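Peptidoglycan DD-endopeptidase ShyB (Vibrio cholerae, PDB 2GU1) cuts the peptide cross-links between peptidoglycan strands as a zinc-dependent endopeptidase of the M23B family, probably letting new glycan enter the growing cell wall. Local coordinates at residues Tyr204-Ser215 with Thr235-Tyr246; Tyr278-Val286 with Lys297-Leu307. All coordinates share one frame; numbering follows the deposited sequence.

Contact 1. Residues Tyr204-Ser215 with Thr235-Tyr246. With ZN (zinc ion), chain B.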
loop_
_atom_site.group_PDB
_atom_site.type_symbol
_atom_site.label_atom_id
_atom_site.label_comp_id
_atom_site.label_asym_id
_atom_site.label_seq_id
_atom_site.Cartn_x
_atom_site.Cartn_y
_atom_site.Cartn_z
ATOM N N TYR A 204 4.687 -15.402 -9.630
ATOM C CA TYR A 204 3.827 -14.934 -10.722
ATOM C C TYR A 204 2.330 -14.822 -10.437
ATOM O O TYR A 204 1.760 -15.665 -9.751
ATOM C CB TYR A 204 4.005 -15.859 -11.935
ATOM C CG TYR A 204 5.428 -15.922 -12.445
ATOM C CD1 TYR A 204 5.963 -14.884 -13.203
ATOM C CD2 TYR A 204 6.252 -17.003 -12.133
ATOM C CE1 TYR A 204 7.290 -14.916 -13.640
ATOM C CE2 TYR A 204 7.571 -17.047 -12.561
ATOM C CZ TYR A 204 8.086 -16.003 -13.313
ATOM O OH TYR A 204 9.398 -16.047 -13.732
ATOM N N PRO A 205 1.681 -13.768 -10.972
ATOM C CA PRO A 205 0.244 -13.522 -10.805
ATOM C C PRO A 205 -0.575 -14.146 -11.942
ATOM O O PRO A 205 -1.789 -13.950 -12.016
ATOM C CB PRO A 205 0.151 -12.001 -10.820
ATOM C CG PRO A 205 1.187 -11.642 -11.858
ATOM C CD PRO A 205 2.356 -12.565 -11.504
ATOM N N VAL A 206 0.092 -14.876 -12.836
ATOM C CA VAL A 206 -0.592 -15.509 -13.960
ATOM C C VAL A 206 -0.024 -16.908 -14.234
ATOM O O VAL A 206 1.050 -17.273 -13.729
ATOM C CB VAL A 206 -0.463 -14.668 -15.264
ATOM C CG1 VAL A 206 -1.176 -13.315 -15.110
ATOM C CG2 VAL A 206 1.000 -14.461 -15.601
ATOM N N ASP A 207 -0.747 -17.682 -15.040
ATOM C CA ASP A 207 -0.322 -19.030 -15.380
ATOM C C ASP A 207 0.888 -19.016 -16.304
ATOM O O ASP A 207 1.154 -18.019 -16.990
ATOM C CB ASP A 207 -1.483 -19.801 -16.013
ATOM C CG ASP A 207 -2.622 -20.041 -15.035
ATOM O OD1 ASP A 207 -2.360 -20.530 -13.909
ATOM O OD2 ASP A 207 -3.782 -19.745 -15.390
ATOM N N LYS A 208 1.621 -20.127 -16.317
ATOM C CA LYS A 208 2.828 -20.249 -17.131
ATOM C C LYS A 208 2.684 -19.746 -18.559
ATOM O O LYS A 208 3.600 -19.122 -19.107
ATOM C CB LYS A 208 3.304 -21.708 -17.151
ATOM C CG LYS A 208 3.648 -22.268 -15.776
ATOM C CD LYS A 208 4.276 -23.654 -15.876
ATOM C CE LYS A 208 4.636 -24.197 -14.503
ATOM N NZ LYS A 208 5.306 -25.530 -14.588
ATOM N N ALA A 209 1.537 -20.004 -19.166
ATOM C CA ALA A 209 1.318 -19.584 -20.547
ATOM C C ALA A 209 1.476 -18.084 -20.793
ATOM O O ALA A 209 1.810 -17.668 -21.902
ATOM C CB ALA A 209 -0.073 -20.044 -21.012
ATOM N N TYR A 210 1.267 -17.267 -19.766
ATOM C CA TYR A 210 1.342 -15.815 -19.949
ATOM C C TYR A 210 2.398 -15.102 -19.102
ATOM O O TYR A 210 2.294 -13.899 -18.840
ATOM C CB TYR A 210 -0.034 -15.215 -19.663
ATOM C CG TYR A 210 -1.165 -15.948 -20.358
ATOM C CD1 TYR A 210 -1.193 -16.065 -21.749
ATOM C CD2 TYR A 210 -2.208 -16.519 -19.628
ATOM C CE1 TYR A 210 -2.233 -16.729 -22.395
ATOM C CE2 TYR A 210 -3.259 -17.183 -20.265
ATOM C CZ TYR A 210 -3.265 -17.282 -21.647
ATOM O OH TYR A 210 -4.310 -17.910 -22.289
ATOM N N ARG A 211 3.426 -15.840 -18.695
ATOM C CA ARG A 211 4.467 -15.268 -17.859
ATOM C C ARG A 211 5.534 -14.479 -18.623
ATOM O O ARG A 211 6.471 -13.953 -18.025
ATOM C CB ARG A 211 5.083 -16.376 -16.988
ATOM C CG ARG A 211 4.057 -16.976 -16.026
ATOM C CD ARG A 211 4.603 -18.027 -15.050
ATOM N NE ARG A 211 3.535 -18.458 -14.150
ATOM C CZ ARG A 211 3.602 -19.481 -13.303
ATOM N NH1 ARG A 211 4.703 -20.214 -13.222
ATOM N NH2 ARG A 211 2.555 -19.776 -12.539
ATOM N N GLN A 212 5.383 -14.370 -19.940
ATOM C CA GLN A 212 6.345 -13.598 -20.722
ATOM C C GLN A 212 6.278 -12.138 -20.271
ATOM O O GLN A 212 5.204 -11.526 -20.278
ATOM C CB GLN A 212 6.029 -13.669 -22.221
ATOM C CG GLN A 212 6.895 -12.729 -23.056
ATOM C CD GLN A 212 6.530 -12.715 -24.531
ATOM O OE1 GLN A 212 7.094 -11.942 -25.311
ATOM N NE2 GLN A 212 5.591 -13.569 -24.923
ATOM N N ILE A 213 7.419 -11.588 -19.870
ATOM C CA ILE A 213 7.483 -10.199 -19.431
ATOM C C ILE A 213 7.796 -9.304 -20.633
ATOM O O ILE A 213 8.845 -9.438 -21.261
ATOM C CB ILE A 213 8.570 -10.017 -18.346
ATOM C CG1 ILE A 213 8.218 -10.860 -17.117
ATOM C CG2 ILE A 213 8.691 -8.554 -17.961
ATOM C CD1 ILE A 213 9.298 -10.871 -16.045
ATOM N N THR A 214 6.877 -8.399 -20.954
ATOM C CA THR A 214 7.059 -7.494 -22.086
ATOM C C THR A 214 7.721 -6.179 -21.676
ATOM O O THR A 214 8.143 -5.398 -22.525
ATOM C CB THR A 214 5.707 -7.188 -22.773
ATOM O OG1 THR A 214 4.800 -6.613 -21.824
ATOM C CG2 THR A 214 5.098 -8.469 -23.334
ATOM N N SER A 215 7.807 -5.949 -20.369
ATOM C CA SER A 215 8.417 -4.742 -19.821
ATOM C C SER A 215 8.570 -4.910 -18.314
ATOM O O SER A 215 7.579 -5.013 -17.595
ATOM C CB SER A 215 7.540 -3.524 -20.118
ATOM O OG SER A 215 8.084 -2.362 -19.521
ATOM N N THR A 235 5.727 -4.879 -13.312
ATOM C CA THR A 235 6.158 -5.815 -14.342
ATOM C C THR A 235 4.978 -6.094 -15.272
ATOM O O THR A 235 3.864 -6.343 -14.807
ATOM C CB THR A 235 6.632 -7.143 -13.710
ATOM O OG1 THR A 235 7.665 -6.884 -12.758
ATOM C CG2 THR A 235 7.159 -8.080 -14.765
ATOM N N ASP A 236 5.213 -6.046 -16.580
ATOM C CA ASP A 236 4.144 -6.310 -17.546
ATOM C C ASP A 236 4.211 -7.731 -18.089
ATOM O O ASP A 236 5.254 -8.147 -18.600
ATOM C CB ASP A 236 4.226 -5.323 -18.712
ATOM C CG ASP A 236 3.980 -3.902 -18.277
ATOM O OD1 ASP A 236 3.558 -3.717 -17.114
ATOM O OD2 ASP A 236 4.189 -2.983 -19.092
ATOM N N PHE A 237 3.103 -8.467 -17.967
ATOM C CA PHE A 237 3.003 -9.846 -18.459
ATOM C C PHE A 237 2.137 -9.872 -19.718
ATOM O O PHE A 237 1.142 -9.140 -19.822
ATOM C CB PHE A 237 2.396 -10.764 -17.386
ATOM C CG PHE A 237 3.291 -10.982 -16.199
ATOM C CD1 PHE A 237 4.472 -11.711 -16.324
ATOM C CD2 PHE A 237 2.973 -10.432 -14.960
ATOM C CE1 PHE A 237 5.323 -11.889 -15.233
ATOM C CE2 PHE A 237 3.812 -10.601 -13.861
ATOM C CZ PHE A 237 4.992 -11.331 -13.994
ATOM N N ALA A 238 2.529 -10.707 -20.679
ATOM C CA ALA A 238 1.830 -10.815 -21.953
ATOM C C ALA A 238 0.549 -11.630 -21.854
ATOM O O ALA A 238 0.492 -12.778 -22.303
ATOM C CB ALA A 238 2.757 -11.428 -22.998
ATOM N N THR A 239 -0.481 -11.033 -21.273
ATOM C CA THR A 239 -1.763 -11.710 -21.111
ATOM C C THR A 239 -2.808 -11.273 -22.120
ATOM O O THR A 239 -2.896 -10.099 -22.475
ATOM C CB THR A 239 -2.379 -11.434 -19.729
ATOM O OG1 THR A 239 -2.404 -10.017 -19.502
ATOM C CG2 THR A 239 -1.593 -12.114 -18.641
ATOM N N PRO A 240 -3.611 -12.226 -22.611
ATOM C CA PRO A 240 -4.660 -11.877 -23.567
ATOM C C PRO A 240 -5.755 -11.279 -22.683
ATOM O O PRO A 240 -5.786 -11.556 -21.487
ATOM C CB PRO A 240 -5.103 -13.233 -24.117
ATOM C CG PRO A 240 -3.914 -14.125 -23.887
ATOM C CD PRO A 240 -3.438 -13.685 -22.531
ATOM N N ILE A 241 -6.629 -10.452 -23.244
ATOM C CA ILE A 241 -7.715 -9.905 -22.451
ATOM C C ILE A 241 -8.517 -11.134 -22.023
ATOM O O ILE A 241 -8.784 -12.010 -22.851
ATOM C CB ILE A 241 -8.622 -8.990 -23.307
ATOM C CG1 ILE A 241 -7.813 -7.796 -23.814
ATOM C CG2 ILE A 241 -9.823 -8.535 -22.494
ATOM C CD1 ILE A 241 -8.579 -6.855 -24.751
ATOM N N GLY A 242 -8.871 -11.218 -20.743
ATOM C CA GLY A 242 -9.648 -12.355 -20.267
ATOM C C GLY A 242 -8.840 -13.429 -19.556
ATOM O O GLY A 242 -9.412 -14.346 -18.958
ATOM N N ALA A 243 -7.516 -13.337 -19.614
ATOM C CA ALA A 243 -6.676 -14.322 -18.944
ATOM C C ALA A 243 -6.844 -14.181 -17.439
ATOM O O ALA A 243 -6.954 -13.068 -16.925
ATOM C CB ALA A 243 -5.215 -14.115 -19.317
ATOM N N PRO A 244 -6.872 -15.309 -16.713
ATOM C CA PRO A 244 -7.028 -15.248 -15.260
ATOM C C PRO A 244 -5.822 -14.621 -14.567
ATOM O O PRO A 244 -4.670 -14.844 -14.959
ATOM C CB PRO A 244 -7.225 -16.714 -14.868
ATOM C CG PRO A 244 -6.396 -17.437 -15.894
ATOM C CD PRO A 244 -6.793 -16.708 -17.172
ATOM N N VAL A 245 -6.108 -13.832 -13.535
ATOM C CA VAL A 245 -5.083 -13.146 -12.750
ATOM C C VAL A 245 -5.261 -13.671 -11.334
ATOM O O VAL A 245 -6.385 -13.736 -10.841
ATOM C CB VAL A 245 -5.309 -11.610 -12.768
ATOM C CG1 VAL A 245 -4.311 -10.911 -11.860
ATOM C CG2 VAL A 245 -5.182 -11.092 -14.188
ATOM N N TYR A 246 -4.162 -14.056 -10.691
ATOM C CA TYR A 246 -4.226 -14.608 -9.344
ATOM C C TYR A 246 -3.411 -13.807 -8.342
ATOM O O TYR A 246 -2.401 -13.204 -8.702
ATOM C CB TYR A 246 -3.682 -16.031 -9.338
ATOM C CG TYR A 246 -4.253 -16.913 -10.418
ATOM C CD1 TYR A 246 -5.429 -17.633 -10.212
ATOM C CD2 TYR A 246 -3.613 -17.028 -11.651
ATOM C CE1 TYR A 246 -5.952 -18.456 -11.212
ATOM C CE2 TYR A 246 -4.128 -17.846 -12.658
ATOM C CZ TYR A 246 -5.291 -18.556 -12.430
ATOM O OH TYR A 246 -5.778 -19.388 -13.409
HETATM ZN ZN ZN B . 3.481 -1.717 -16.761
HETATM O O HOH W 1 -3.100 -16.793 -16.354
HETATM O O HOH W 2 4.146 -3.789 -21.930
#
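The zinc site of this M23 peptidase takes one of its three protein ligands from this contact: Asp236, on strand 235-237, binds the zinc ion through OD1 at 2.0 Å, and His232 and His313 supply the others. Residues 213-215 run antiparallel to that strand. Asp236 is held through its backbone, its N donating to Ser215 O (2.8 Å) and its O accepting from Thr214 N. A water joins its OD2 to Thr214 OG1, a second-shell link to the metal ligand.

Phe237 points to the other side of the strand; its CG, anti to the carbonyl carbon (chi1 -69°), sends the ring among apolar groups. Pro205 CD lies 3.4 Å from Phe237 CE2, Ile213 runs alongside, and Tyr204 CD1 lies 3.7 Å from Phe237 CE1, the two ring planes 71° apart. Farther along, Pro240 CD sits over one face of the Tyr210 ring, 3.5 Å from the centroid, a CH-pi contact. At the far end Tyr246 N donates almost straight to Pro205 O (2.7 Å, 174°), and Tyr246 OH reaches the syn side of Asp207 OD2 at 2.8 Å. Strand 235-237 pairs with strand 312-318, whose Leu312 and Phe314 touch Pro205, while strand 244-246 pairs antiparallel with strand 297-300.

Contact 2. Residues Tyr278-Val286 with Lys297-Leu307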
loop_
_atom_site.group_PDB
_atom_site.type_symbol
_atom_site.label_atom_id
_atom_site.label_comp_id
_atom_site.label_asym_id
_atom_site.label_seq_id
_atom_site.Cartn_x
_atom_site.Cartn_y
_atom_site.Cartn_z
ATOM N N TYR A 278 -2.739 -4.788 -9.207
ATOM C CA TYR A 278 -3.046 -5.422 -10.491
ATOM C C TYR A 278 -3.822 -4.384 -11.324
ATOM O O TYR A 278 -4.945 -4.025 -10.982
ATOM C CB TYR A 278 -3.908 -6.674 -10.245
ATOM C CG TYR A 278 -3.355 -7.618 -9.184
ATOM C CD1 TYR A 278 -2.660 -8.777 -9.537
ATOM C CD2 TYR A 278 -3.486 -7.323 -7.827
ATOM C CE1 TYR A 278 -2.104 -9.609 -8.564
ATOM C CE2 TYR A 278 -2.932 -8.147 -6.847
ATOM C CZ TYR A 278 -2.239 -9.283 -7.220
ATOM O OH TYR A 278 -1.640 -10.058 -6.248
ATOM N N LEU A 279 -3.226 -3.915 -12.420
ATOM C CA LEU A 279 -3.853 -2.892 -13.255
ATOM C C LEU A 279 -4.325 -3.307 -14.644
ATOM O O LEU A 279 -3.954 -4.366 -15.160
ATOM C CB LEU A 279 -2.906 -1.704 -13.418
ATOM C CG LEU A 279 -2.632 -0.776 -12.238
ATOM C CD1 LEU A 279 -2.106 -1.556 -11.049
ATOM C CD2 LEU A 279 -1.619 0.292 -12.690
ATOM N N HIS A 280 -5.147 -2.436 -15.228
ATOM C CA HIS A 280 -5.705 -2.611 -16.565
ATOM C C HIS A 280 -6.607 -3.832 -16.711
ATOM O O HIS A 280 -6.851 -4.308 -17.819
ATOM C CB HIS A 280 -4.567 -2.682 -17.585
ATOM C CG HIS A 280 -3.604 -1.539 -17.486
ATOM N ND1 HIS A 280 -3.984 -0.226 -17.667
ATOM C CD2 HIS A 280 -2.278 -1.510 -17.213
ATOM C CE1 HIS A 280 -2.935 0.562 -17.511
ATOM N NE2 HIS A 280 -1.886 -0.192 -17.236
ATOM N N LEU A 281 -7.119 -4.322 -15.594
ATOM C CA LEU A 281 -7.979 -5.493 -15.605
ATOM C C LEU A 281 -9.248 -5.320 -16.440
ATOM O O LEU A 281 -9.844 -4.240 -16.483
ATOM C CB LEU A 281 -8.354 -5.854 -14.166
ATOM C CG LEU A 281 -7.189 -6.118 -13.200
ATOM C CD1 LEU A 281 -7.718 -6.250 -11.787
ATOM C CD2 LEU A 281 -6.445 -7.398 -13.618
ATOM N N ASP A 282 -9.660 -6.388 -17.112
ATOM C CA ASP A 282 -10.877 -6.335 -17.907
ATOM C C ASP A 282 -12.058 -6.497 -16.950
ATOM O O ASP A 282 -13.112 -5.890 -17.132
ATOM C CB ASP A 282 -10.923 -7.472 -18.934
ATOM C CG ASP A 282 -12.169 -7.410 -19.798
ATOM O OD1 ASP A 282 -12.311 -6.432 -20.552
ATOM O OD2 ASP A 282 -13.019 -8.322 -19.714
ATOM N N LYS A 283 -11.852 -7.304 -15.914
ATOM C CA LYS A 283 -12.889 -7.584 -14.923
ATOM C C LYS A 283 -12.285 -7.932 -13.562
ATOM O O LYS A 283 -11.272 -8.632 -13.493
ATOM C CB LYS A 283 -13.742 -8.763 -15.403
ATOM C CG LYS A 283 -14.911 -9.127 -14.499
ATOM C CD LYS A 283 -15.982 -8.043 -14.528
ATOM C CE LYS A 283 -17.229 -8.462 -13.753
ATOM N NZ LYS A 283 -18.299 -7.425 -13.834
ATOM N N ILE A 284 -12.913 -7.454 -12.486
ATOM C CA ILE A 284 -12.452 -7.736 -11.123
ATOM C C ILE A 284 -13.460 -8.701 -10.495
ATOM O O ILE A 284 -14.659 -8.431 -10.490
ATOM C CB ILE A 284 -12.350 -6.425 -10.281
ATOM C CG1 ILE A 284 -11.133 -5.615 -10.747
ATOM C CG2 ILE A 284 -12.232 -6.752 -8.781
ATOM C CD1 ILE A 284 -10.972 -4.260 -10.082
ATOM N N LEU A 285 -12.971 -9.821 -9.973
ATOM C CA LEU A 285 -13.835 -10.847 -9.390
ATOM C C LEU A 285 -13.933 -10.874 -7.866
ATOM O O LEU A 285 -14.508 -11.807 -7.297
ATOM C CB LEU A 285 -13.390 -12.226 -9.882
ATOM C CG LEU A 285 -13.464 -12.481 -11.390
ATOM C CD1 LEU A 285 -12.807 -13.816 -11.702
ATOM C CD2 LEU A 285 -14.922 -12.471 -11.856
ATOM N N VAL A 286 -13.378 -9.866 -7.205
ATOM C CA VAL A 286 -13.420 -9.806 -5.749
ATOM C C VAL A 286 -13.876 -8.419 -5.317
ATOM O O VAL A 286 -13.969 -7.508 -6.137
ATOM C CB VAL A 286 -12.028 -10.100 -5.130
ATOM C CG1 VAL A 286 -11.679 -11.569 -5.302
ATOM C CG2 VAL A 286 -10.974 -9.237 -5.796
ATOM N N LYS A 297 -7.971 -16.909 -7.853
ATOM C CA LYS A 297 -8.297 -16.056 -8.991
ATOM C C LYS A 297 -8.991 -14.820 -8.444
ATOM O O LYS A 297 -9.933 -14.925 -7.658
ATOM C CB LYS A 297 -9.215 -16.786 -9.983
ATOM C CG LYS A 297 -9.643 -15.914 -11.154
ATOM C CD LYS A 297 -9.949 -16.725 -12.412
ATOM C CE LYS A 297 -11.161 -17.619 -12.244
ATOM N NZ LYS A 297 -11.474 -18.342 -13.519
ATOM N N ILE A 298 -8.528 -13.644 -8.856
ATOM C CA ILE A 298 -9.108 -12.402 -8.366
ATOM C C ILE A 298 -9.610 -11.492 -9.480
ATOM O O ILE A 298 -10.382 -10.560 -9.234
ATOM C CB ILE A 298 -8.085 -11.634 -7.498
ATOM C CG1 ILE A 298 -6.836 -11.311 -8.320
ATOM C CG2 ILE A 298 -7.715 -12.472 -6.284
ATOM C CD1 ILE A 298 -5.737 -10.592 -7.522
ATOM N N ALA A 299 -9.180 -11.759 -10.707
ATOM C CA ALA A 299 -9.615 -10.943 -11.829
ATOM C C ALA A 299 -9.241 -11.553 -13.165
ATOM O O ALA A 299 -8.627 -12.620 -13.231
ATOM C CB ALA A 299 -9.009 -9.548 -11.720
ATOM N N LEU A 300 -9.617 -10.855 -14.230
ATOM C CA LEU A 300 -9.306 -11.283 -15.578
ATOM C C LEU A 300 -8.526 -10.125 -16.185
ATOM O O LEU A 300 -8.965 -8.966 -16.123
ATOM C CB LEU A 300 -10.594 -11.546 -16.369
ATOM C CG LEU A 300 -11.523 -12.619 -15.778
ATOM C CD1 LEU A 300 -12.744 -12.801 -16.682
ATOM C CD2 LEU A 300 -10.770 -13.939 -15.640
ATOM N N ALA A 301 -7.358 -10.431 -16.735
ATOM C CA ALA A 301 -6.520 -9.408 -17.351
ATOM C C ALA A 301 -7.287 -8.664 -18.425
ATOM O O ALA A 301 -8.253 -9.184 -18.993
ATOM C CB ALA A 301 -5.254 -10.043 -17.932
ATOM N N GLY A 302 -6.869 -7.438 -18.716
ATOM C CA GLY A 302 -7.584 -6.673 -19.711
ATOM C C GLY A 302 -6.717 -5.652 -20.408
ATOM O O GLY A 302 -5.502 -5.812 -20.498
ATOM N N ALA A 303 -7.368 -4.604 -20.891
ATOM C CA ALA A 303 -6.711 -3.514 -21.584
ATOM C C ALA A 303 -7.440 -2.221 -21.235
ATOM O O ALA A 303 -7.567 -1.342 -22.080
ATOM C CB ALA A 303 -6.769 -3.750 -23.075
ATOM N N THR A 304 -7.946 -2.120 -20.006
ATOM C CA THR A 304 -8.649 -0.904 -19.588
ATOM C C THR A 304 -7.640 0.165 -19.179
ATOM O O THR A 304 -6.486 -0.137 -18.849
ATOM C CB THR A 304 -9.637 -1.152 -18.409
ATOM O OG1 THR A 304 -8.954 -1.763 -17.307
ATOM C CG2 THR A 304 -10.801 -2.047 -18.856
ATOM N N GLY A 305 -8.076 1.419 -19.217
ATOM C CA GLY A 305 -7.191 2.512 -18.866
ATOM C C GLY A 305 -6.427 2.955 -20.092
ATOM O O GLY A 305 -6.918 2.812 -21.213
ATOM N N ARG A 306 -5.226 3.482 -19.879
ATOM C CA ARG A 306 -4.372 3.963 -20.958
ATOM C C ARG A 306 -3.175 3.038 -21.190
ATOM O O ARG A 306 -2.357 2.822 -20.289
ATOM C CB ARG A 306 -3.874 5.375 -20.633
ATOM C CG ARG A 306 -2.727 5.861 -21.512
ATOM C CD ARG A 306 -3.123 5.884 -22.981
ATOM N NE ARG A 306 -4.213 6.820 -23.252
ATOM C CZ ARG A 306 -4.131 8.139 -23.086
ATOM N NH1 ARG A 306 -3.004 8.691 -22.649
ATOM N NH2 ARG A 306 -5.175 8.909 -23.364
ATOM N N LEU A 307 -3.074 2.506 -22.406
ATOM C CA LEU A 307 -1.982 1.605 -22.757
ATOM C C LEU A 307 -1.842 1.412 -24.265
ATOM O O LEU A 307 -2.771 1.695 -25.027
ATOM C CB LEU A 307 -2.184 0.248 -22.068
ATOM C CG LEU A 307 -3.622 -0.272 -21.933
ATOM C CD1 LEU A 307 -4.296 -0.351 -23.297
ATOM C CD2 LEU A 307 -3.601 -1.635 -21.267
HETATM O O HOH W 3 -4.696 -6.460 -16.993
HETATM O O HOH W 4 -10.439 -4.969 -21.164
#
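Strands 283-284 and 297-300 pair antiparallel here with a classic beta bulge, in which Asp282 and Lys283 both face Leu300. Leu300 O takes a bond from Asp282 N at 2.8 Å and a weak one from Lys283 N, and Leu300 N returns one to Lys283 O (2.9 Å, 166° at the hydrogen).

One tightly packed part is apolar. Ile298 CD1 stands over the centre of the Tyr278 ring, 3.7 Å from the centroid and only 9° off the normal; CG1 lies between the backbone N and carbonyl carbon (chi1 60°), and the extended chain beyond it carries the methyl to the ring. Leu281 CD1 meets Ala299 CB at 3.5 Å. Backbones close up at Gly302, whose CA is 3.8 Å from Asp282 CA; a CB there would clash with Asp282 N.

The exposed side is looser: Leu285 CD1 rests on the aliphatic stem of Lys297, nearest at CG (3.8 Å).

Toward the zinc site, Leu307 CD2 covers one face of the His280 imidazole, whose ring also meets His311. Thr304 OG1 donates to Leu281 O from above the carbonyl plane, and Asn264 bonds both oxygens. His280 ND1 donates to Thr304 O at 2.8 Å, nearly in the ring plane, which helps set the ring's rotation.

Overall arrangement
Contacts 1 and 2 share the three-stranded sheet in which strand 297-300 lies between 244-246 and 283-284, and also the larger antiparallel sheet, through strands 213-215 and 235-237 of contact 1 and strand 274-281 of contact 2. Their centres are 11 Å apart; Ala243 O lies 2.7 Å from Ala301 N and Gly242 N 2.8 Å from Ala301 O, both probable hydrogen bonds. Each is partly buried: Phe237 and Pro205 lie inside and Gln212 and Pro240 outside in contact 1, Tyr278, Ile298 and Ala299 inside and Leu285 and Lys297 outside in contact 2. Contact 1 supplies a zinc ligand directly, while contact 2 brings the His280 side chain to about 6 Å from the zinc.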